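Local atomic coordinates of aminomethyltransferase (Bartonella henselae, PDB entry 3GIR), a protein that belongs to the aminomethyltransferase (glycine cleavage T-protein) family, joining a folate-binding domain to a C-terminal barrel domain in one chain. Residues 57-62 and 246-251; 64-69 and 341-346. One frame throughout, in Å; residues are numbered along the deposited sequence.

Interaction 1 of 2, residues 57-62 and 246-251; sequences MPLTYP and VGLAAR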
ATOM      1  N   MET A  57     -13.055   5.606   9.661  1.00 16.49           N
ATOM      2  CA  MET A  57     -13.098   5.209   8.224  1.00 15.99           C
ATOM      3  C   MET A  57     -14.325   4.384   7.908  1.00 15.61           C
ATOM      4  O   MET A  57     -14.771   3.614   8.784  1.00 16.19           O
ATOM      5  CB  MET A  57     -11.849   4.416   7.843  1.00 15.84           C
ATOM      6  CG  MET A  57     -10.541   5.146   7.988  1.00 16.96           C
ATOM      7  SD  MET A  57     -10.408   6.562   6.894  1.00 18.84           S
ATOM      8  CE  MET A  57     -10.095   5.727   5.295  1.00 17.00           C
ATOM      9  N   PRO A  58     -14.819   4.450   6.686  1.00 15.38           N
ATOM     10  CA  PRO A  58     -15.917   3.574   6.306  1.00 16.04           C
ATOM     11  C   PRO A  58     -15.375   2.170   6.104  1.00 17.25           C
ATOM     12  O   PRO A  58     -14.569   1.907   5.189  1.00 17.82           O
ATOM     13  CB  PRO A  58     -16.460   4.250   5.012  1.00 15.13           C
ATOM     14  CG  PRO A  58     -15.301   5.084   4.487  1.00 18.98           C
ATOM     15  CD  PRO A  58     -14.487   5.431   5.633  1.00 16.38           C
ATOM     16  N   LEU A  59     -15.783   1.235   6.964  1.00 16.50           N
ATOM     17  CA  LEU A  59     -15.338  -0.175   6.811  1.00 16.49           C
ATOM     18  C   LEU A  59     -16.110  -0.934   5.746  1.00 16.60           C
ATOM     19  O   LEU A  59     -15.555  -1.797   5.055  1.00 17.53           O
ATOM     20  CB  LEU A  59     -15.495  -0.945   8.141  1.00 15.96           C
ATOM     21  CG  LEU A  59     -14.764  -0.295   9.315  1.00 19.26           C
ATOM     22  CD1 LEU A  59     -14.890  -1.213  10.587  1.00 21.61           C
ATOM     23  CD2 LEU A  59     -13.268   0.074   9.043  1.00 18.78           C
ATOM     24  N   THR A  60     -17.406  -0.630   5.634  1.00 16.45           N
ATOM     25  CA  THR A  60     -18.262  -1.256   4.653  0.50 17.02           C
ATOM     26  C   THR A  60     -19.473  -0.370   4.423  1.00 17.17           C
ATOM     27  O   THR A  60     -19.681   0.582   5.187  1.00 17.44           O
ATOM     28  CB  THR A  60     -18.629  -2.683   5.069  0.50 17.80           C
ATOM     29  OG1 THR A  60     -19.370  -3.343   4.026  0.50 21.25           O
ATOM     30  CG2 THR A  60     -19.415  -2.714   6.364  0.50 19.33           C
ATOM     31  N   TYR A  61     -20.123  -0.635   3.295  1.00 17.41           N
ATOM     32  CA  TYR A  61     -21.330   0.061   2.878  1.00 17.06           C
ATOM     33  C   TYR A  61     -22.458  -0.955   2.793  1.00 18.36           C
ATOM     34  O   TYR A  61     -22.265  -2.172   2.984  1.00 19.52           O
ATOM     35  CB  TYR A  61     -21.065   0.746   1.571  1.00 17.65           C
ATOM     36  CG  TYR A  61     -20.048   1.854   1.663  1.00 15.77           C
ATOM     37  CD1 TYR A  61     -20.416   3.184   1.832  1.00 16.47           C
ATOM     38  CD2 TYR A  61     -18.707   1.556   1.537  1.00 14.91           C
ATOM     39  CE1 TYR A  61     -19.467   4.186   1.828  1.00 16.79           C
ATOM     40  CE2 TYR A  61     -17.751   2.548   1.564  1.00 14.05           C
ATOM     41  CZ  TYR A  61     -18.124   3.859   1.670  1.00 16.30           C
ATOM     42  OH  TYR A  61     -17.129   4.835   1.711  1.00 16.28           O
ATOM     43  N   PRO A  62     -23.677  -0.484   2.534  1.00 18.01           N
ATOM     44  CA  PRO A  62     -24.763  -1.482   2.414  1.00 17.98           C
ATOM     45  C   PRO A  62     -24.543  -2.552   1.358  1.00 20.03           C
ATOM     46  O   PRO A  62     -24.976  -3.713   1.569  1.00 21.62           O
ATOM     47  CB  PRO A  62     -26.002  -0.601   2.171  1.00 20.14           C
ATOM     48  CG  PRO A  62     -25.630   0.670   2.836  1.00 19.18           C
ATOM     49  CD  PRO A  62     -24.162   0.894   2.490  1.00 17.95           C
ATOM     50  N   VAL A 246     -16.288   1.597  -2.067  1.00 14.02           N
ATOM     51  CA  VAL A 246     -15.738   0.390  -1.488  1.00 13.93           C
ATOM     52  C   VAL A 246     -15.120   0.780  -0.124  1.00 13.52           C
ATOM     53  O   VAL A 246     -14.345   1.732  -0.033  1.00 14.72           O
ATOM     54  CB  VAL A 246     -14.761  -0.222  -2.452  1.00 14.38           C
ATOM     55  CG1 VAL A 246     -14.193  -1.526  -1.867  1.00 14.65           C
ATOM     56  CG2 VAL A 246     -15.491  -0.513  -3.743  1.00 14.35           C
ATOM     57  N   GLY A 247     -15.403   0.011   0.910  1.00 14.36           N
ATOM     58  CA  GLY A 247     -14.927   0.234   2.263  1.00 15.84           C
ATOM     59  C   GLY A 247     -13.592  -0.401   2.556  1.00 15.04           C
ATOM     60  O   GLY A 247     -13.030  -1.131   1.735  1.00 15.83           O
ATOM     61  N   LEU A 248     -13.060  -0.088   3.724  1.00 16.15           N
ATOM     62  CA  LEU A 248     -11.730  -0.595   4.104  1.00 16.04           C
ATOM     63  C   LEU A 248     -11.659  -2.097   4.187  1.00 16.25           C
ATOM     64  O   LEU A 248     -10.571  -2.669   3.941  1.00 16.81           O
ATOM     65  CB  LEU A 248     -11.333   0.017   5.462  1.00 18.32           C
ATOM     66  CG  LEU A 248     -10.719   1.424   5.406  1.00 22.31           C
ATOM     67  CD1 LEU A 248     -10.035   1.608   6.779  1.00 25.75           C
ATOM     68  CD2 LEU A 248      -9.812   1.997   4.170  1.00 21.43           C
ATOM     69  N   ALA A 249     -12.763  -2.782   4.558  1.00 16.71           N
ATOM     70  CA  ALA A 249     -12.740  -4.253   4.637  1.00 15.98           C
ATOM     71  C   ALA A 249     -12.445  -4.878   3.282  1.00 16.52           C
ATOM     72  O   ALA A 249     -11.550  -5.719   3.171  1.00 17.00           O
ATOM     73  CB  ALA A 249     -13.964  -4.852   5.350  1.00 18.71           C
ATOM     74  N   ALA A 250     -13.145  -4.398   2.266  1.00 15.71           N
ATOM     75  CA  ALA A 250     -12.918  -4.870   0.930  1.00 15.86           C
ATOM     76  C   ALA A 250     -11.576  -4.382   0.400  1.00 15.71           C
ATOM     77  O   ALA A 250     -10.941  -5.075  -0.394  1.00 16.73           O
ATOM     78  CB  ALA A 250     -14.100  -4.472   0.005  1.00 15.84           C
ATOM     79  N   ARG A 251     -11.192  -3.130   0.728  1.00 14.20           N
ATOM     80  CA  ARG A 251      -9.836  -2.689   0.380  1.00 14.46           C
ATOM     81  C   ARG A 251      -8.785  -3.699   0.866  1.00 15.13           C
ATOM     82  O   ARG A 251      -7.822  -4.004   0.169  1.00 15.29           O
ATOM     83  CB  ARG A 251      -9.547  -1.301   0.932  1.00 15.71           C
ATOM     84  CG  ARG A 251      -8.147  -0.805   0.816  1.00 14.61           C
ATOM     85  CD  ARG A 251      -8.087   0.636   1.121  1.00 17.53           C
ATOM     86  NE  ARG A 251      -6.775   1.185   1.449  1.00 17.14           N
ATOM     87  CZ  ARG A 251      -5.971   1.762   0.581  1.00 20.66           C
ATOM     88  NH1 ARG A 251      -6.277   1.790  -0.700  1.00 19.90           N
ATOM     89  NH2 ARG A 251      -4.828   2.311   1.024  1.00 22.91           N
TER
HETATM   90  O   HOH W   1     -15.744  -3.180   2.731  1.00 18.87           O
HETATM   91  O   HOH W   2     -14.357   4.473   0.697  1.00 16.29           O

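Interaction 2 of 2, residues 64-69 and 341-346; sequences GVLKEH and GGFGPS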
ATOM      1  N   GLY A  64     -21.809  -4.209   0.869  1.00 21.70           N
ATOM      2  CA  GLY A  64     -21.235  -5.206   1.753  1.00 20.53           C
ATOM      3  C   GLY A  64     -19.856  -5.650   1.313  1.00 19.09           C
ATOM      4  O   GLY A  64     -19.488  -5.562   0.119  1.00 18.97           O
ATOM      5  N   VAL A  65     -19.109  -6.179   2.270  1.00 19.19           N
ATOM      6  CA  VAL A  65     -17.694  -6.466   2.048  0.50 18.96           C
ATOM      7  C   VAL A  65     -17.470  -7.420   0.860  1.00 18.40           C
ATOM      8  O   VAL A  65     -16.512  -7.225   0.068  1.00 19.15           O
ATOM      9  CB  VAL A  65     -16.995  -6.879   3.405  0.50 18.13           C
ATOM     10  CG1 VAL A  65     -17.464  -8.288   3.900  0.50 17.24           C
ATOM     11  CG2 VAL A  65     -15.486  -6.756   3.286  0.50 20.68           C
ATOM     12  N   LEU A  66     -18.305  -8.442   0.705  1.00 18.21           N
ATOM     13  CA  LEU A  66     -18.162  -9.375  -0.400  1.00 19.56           C
ATOM     14  C   LEU A  66     -18.428  -8.728  -1.772  1.00 17.44           C
ATOM     15  O   LEU A  66     -17.559  -8.827  -2.682  1.00 17.81           O
ATOM     16  CB  LEU A  66     -19.051 -10.603  -0.171  1.00 20.58           C
ATOM     17  CG  LEU A  66     -18.848 -11.411   1.098  1.00 26.93           C
ATOM     18  CD1 LEU A  66     -19.953 -12.529   1.203  1.00 32.82           C
ATOM     19  CD2 LEU A  66     -17.433 -11.989   1.150  1.00 30.75           C
ATOM     20  N   LYS A  67     -19.574  -8.096  -1.929  1.00 19.56           N
ATOM     21  CA  LYS A  67     -19.986  -7.535  -3.202  1.00 19.24           C
ATOM     22  C   LYS A  67     -19.147  -6.286  -3.557  1.00 18.33           C
ATOM     23  O   LYS A  67     -18.920  -5.995  -4.726  1.00 20.00           O
ATOM     24  CB  LYS A  67     -21.478  -7.276  -3.309  1.00 20.08           C
ATOM     25  CG  LYS A  67     -22.331  -8.567  -3.443  1.00 23.93           C
ATOM     26  CD  LYS A  67     -23.775  -8.262  -3.483  1.00 31.69           C
ATOM     27  CE  LYS A  67     -24.577  -9.574  -3.660  1.00 38.25           C
ATOM     28  NZ  LYS A  67     -26.011  -9.310  -3.247  1.00 42.54           N
ATOM     29  N   GLU A  68     -18.632  -5.579  -2.580  1.00 18.22           N
ATOM     30  CA  GLU A  68     -17.773  -4.416  -2.846  1.00 16.72           C
ATOM     31  C   GLU A  68     -16.452  -4.899  -3.462  1.00 17.31           C
ATOM     32  O   GLU A  68     -15.912  -4.353  -4.431  1.00 18.54           O
ATOM     33  CB  GLU A  68     -17.483  -3.625  -1.526  1.00 16.96           C
ATOM     34  CG  GLU A  68     -18.647  -2.829  -0.985  1.00 19.45           C
ATOM     35  CD  GLU A  68     -18.478  -2.387   0.486  1.00 17.88           C
ATOM     36  OE1 GLU A  68     -17.384  -1.999   0.898  1.00 17.58           O
ATOM     37  OE2 GLU A  68     -19.464  -2.402   1.223  1.00 19.87           O
ATOM     38  N   HIS A  69     -15.900  -5.961  -2.859  1.00 16.68           N
ATOM     39  CA  HIS A  69     -14.723  -6.615  -3.420  1.00 17.92           C
ATOM     40  C   HIS A  69     -14.940  -7.059  -4.850  1.00 17.28           C
ATOM     41  O   HIS A  69     -14.169  -6.728  -5.799  1.00 17.68           O
ATOM     42  CB  HIS A  69     -14.306  -7.770  -2.492  1.00 17.71           C
ATOM     43  CG  HIS A  69     -13.096  -8.529  -2.962  1.00 17.01           C
ATOM     44  ND1 HIS A  69     -11.916  -8.562  -2.250  1.00 17.05           N
ATOM     45  CD2 HIS A  69     -12.904  -9.294  -4.067  1.00 18.20           C
ATOM     46  CE1 HIS A  69     -11.042  -9.307  -2.907  1.00 17.24           C
ATOM     47  NE2 HIS A  69     -11.607  -9.753  -4.029  1.00 17.95           N
ATOM     48  N   GLY A 341      -4.956 -11.645   7.274  1.00 17.80           N
ATOM     49  CA  GLY A 341      -5.798 -12.757   6.875  1.00 19.65           C
ATOM     50  C   GLY A 341      -7.228 -12.372   6.698  1.00 20.99           C
ATOM     51  O   GLY A 341      -7.731 -11.528   7.472  1.00 23.51           O
ATOM     52  N   GLY A 342      -7.901 -12.986   5.726  1.00 19.76           N
ATOM     53  CA  GLY A 342      -9.323 -12.783   5.521  1.00 21.15           C
ATOM     54  C   GLY A 342      -9.877 -13.688   4.439  1.00 21.39           C
ATOM     55  O   GLY A 342      -9.187 -14.518   3.903  1.00 22.16           O
ATOM     56  N   PHE A 343     -11.159 -13.559   4.144  1.00 20.70           N
ATOM     57  CA  PHE A 343     -11.755 -14.276   3.042  1.00 20.64           C
ATOM     58  C   PHE A 343     -11.512 -13.514   1.766  1.00 20.64           C
ATOM     59  O   PHE A 343     -11.796 -12.301   1.701  1.00 21.94           O
ATOM     60  CB  PHE A 343     -13.235 -14.486   3.272  1.00 21.79           C
ATOM     61  CG  PHE A 343     -13.890 -15.334   2.220  1.00 21.00           C
ATOM     62  CD1 PHE A 343     -13.777 -16.714   2.254  1.00 22.57           C
ATOM     63  CD2 PHE A 343     -14.655 -14.749   1.218  1.00 26.37           C
ATOM     64  CE1 PHE A 343     -14.367 -17.474   1.265  1.00 26.16           C
ATOM     65  CE2 PHE A 343     -15.262 -15.493   0.273  1.00 28.83           C
ATOM     66  CZ  PHE A 343     -15.081 -16.853   0.281  1.00 26.85           C
ATOM     67  N   GLY A 344     -10.956 -14.171   0.750  1.00 19.71           N
ATOM     68  CA  GLY A 344     -10.802 -13.514  -0.555  1.00 18.80           C
ATOM     69  C   GLY A 344     -11.897 -13.952  -1.504  1.00 19.25           C
ATOM     70  O   GLY A 344     -11.870 -15.093  -1.953  1.00 20.03           O
ATOM     71  N   PRO A 345     -12.852 -13.099  -1.835  1.00 20.92           N
ATOM     72  CA  PRO A 345     -13.972 -13.558  -2.677  1.00 20.30           C
ATOM     73  C   PRO A 345     -13.578 -13.949  -4.100  1.00 21.72           C
ATOM     74  O   PRO A 345     -14.283 -14.753  -4.749  1.00 21.66           O
ATOM     75  CB  PRO A 345     -14.901 -12.338  -2.710  1.00 21.74           C
ATOM     76  CG  PRO A 345     -14.590 -11.627  -1.451  1.00 22.29           C
ATOM     77  CD  PRO A 345     -13.125 -11.751  -1.296  1.00 20.00           C
ATOM     78  N   SER A 346     -12.493 -13.379  -4.606  1.00 20.81           N
ATOM     79  CA  SER A 346     -12.012 -13.708  -5.967  1.00 21.16           C
ATOM     80  C   SER A 346     -11.289 -15.037  -5.930  1.00 22.62           C
ATOM     81  O   SER A 346     -11.546 -15.906  -6.764  1.00 25.62           O
ATOM     82  CB  SER A 346     -11.162 -12.627  -6.590  1.00 21.31           C
ATOM     83  OG  SER A 346     -11.827 -11.412  -6.575  1.00 20.82           O
TER

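Interaction 1 of 2, residues 57-62 and 246-251
Two successive carbonyls of the strand end, on Pro58 and Leu59, receive the first two amides of the helix that starts at Leu248. Leu248 N donates to Pro58 O at 2.9 Å with an N-H...O angle of 166°, and Ala249 N donates to Leu59 O at 3.0 Å. Both amides belong to the first turn of a helix, where no preceding carbonyl of the same helix can serve them, so the strand supplies acceptors for two of the first-turn amides. At the N-cap residue, Gly247, the backbones come close: Gly247 CA lies 3.4 Å from Pro58 O.

Packing is tight on the buried flank. Leu248 CD1 reaches Met57 CB at 3.5 Å, while the Met57 chain, bent at both chi2 (-64°) and chi3 (-75°), curls back to set CE against Leu248 CD2. The Tyr61 ring presents its edge to the peptide between Val246 and Gly247, with CE2 3.5 Å from Gly247 N, and a water joins Tyr61 OH to Val246 O. The other side is looser: Leu59, partly exposed, brings CD2 no nearer than 4.1 Å to Leu248 CB. Here a second water donates to Leu59 O and accepts from Ala250 N, extending the strand's hold to a third helix amide.

Leu59 and Thr60 form a classic beta bulge opposite Lys48 of strand 48-52, whose Phe52 also touches Met57 and Leu248. Helix 65-74 completes the surroundings: its Glu68 accepts from Gly247 N and Tyr61 N and bonds Thr60 OG1, tying the strand end and the N-cap together, and both segments lie in the folate-binding family region.

Interaction 2 of 2, residues 64-69 and 341-346
Phe343, near the end of strand 334-344, meets Leu66 of helix 65-74: Leu66 CD2 comes within 3.9 Å of Phe343 CD2, and the two side chains cross at about a right angle. This is light contact at the surface, and Phe343 also leans on Pro320 and Asp348. Gly344 then carries the backbone to Pro345, whose ring fits between Leu66 and His69. Its CG touches the same Leu66 CD2 at 3.9 Å, and its CD sits over the His69 ring, 3.5 Å from the centroid and only 5° off the normal, a well-centred CH-pi contact. The imidazole reaches this position with CG anti to the backbone N (chi1 -180°).

The contact is an interdomain one, joining helix 65-74 of the folate-binding domain to the end of strand 334-344 and the loop after it, in the C-terminal barrel domain; the 230 Å² buried between the segments is modest.

At Ser346 the interaction turns polar. OG lies in the plane of the His69 ring, at its edge, and hydrogen-bonds NE2 at 3.0 Å, with an angle of 136° that is far from straight. Ser253 bonds the other ring nitrogen, ND1, so the imidazole is gripped at both nitrogens while Pro345 lies over one face. Glu257 of helix 248-257 adds weak hydrogen bonds to His69 NE2 and to Ser346 N.

From the N terminus, the chain runs along strand 55-60 and almost at once into helix 65-74, so the first segments of both contacts are neighbours. Interaction 1 closes when the chain returns at 246-251, 184 residues on, within the folate-binding domain; interaction 2 closes at 341-346, 272 residues on, after the chain has finished the folate-binding region and entered the barrel domain. Their segments alternate, so the two loops cross rather than nest. The centres lie 10 Å apart, and the Glu68 carboxylate reaches into interaction 1, with OE1 2.8 Å from Gly247 N, a probable hydrogen bond. Helix 65-74 thus borders interaction 1 and meets the barrel domain in interaction 2.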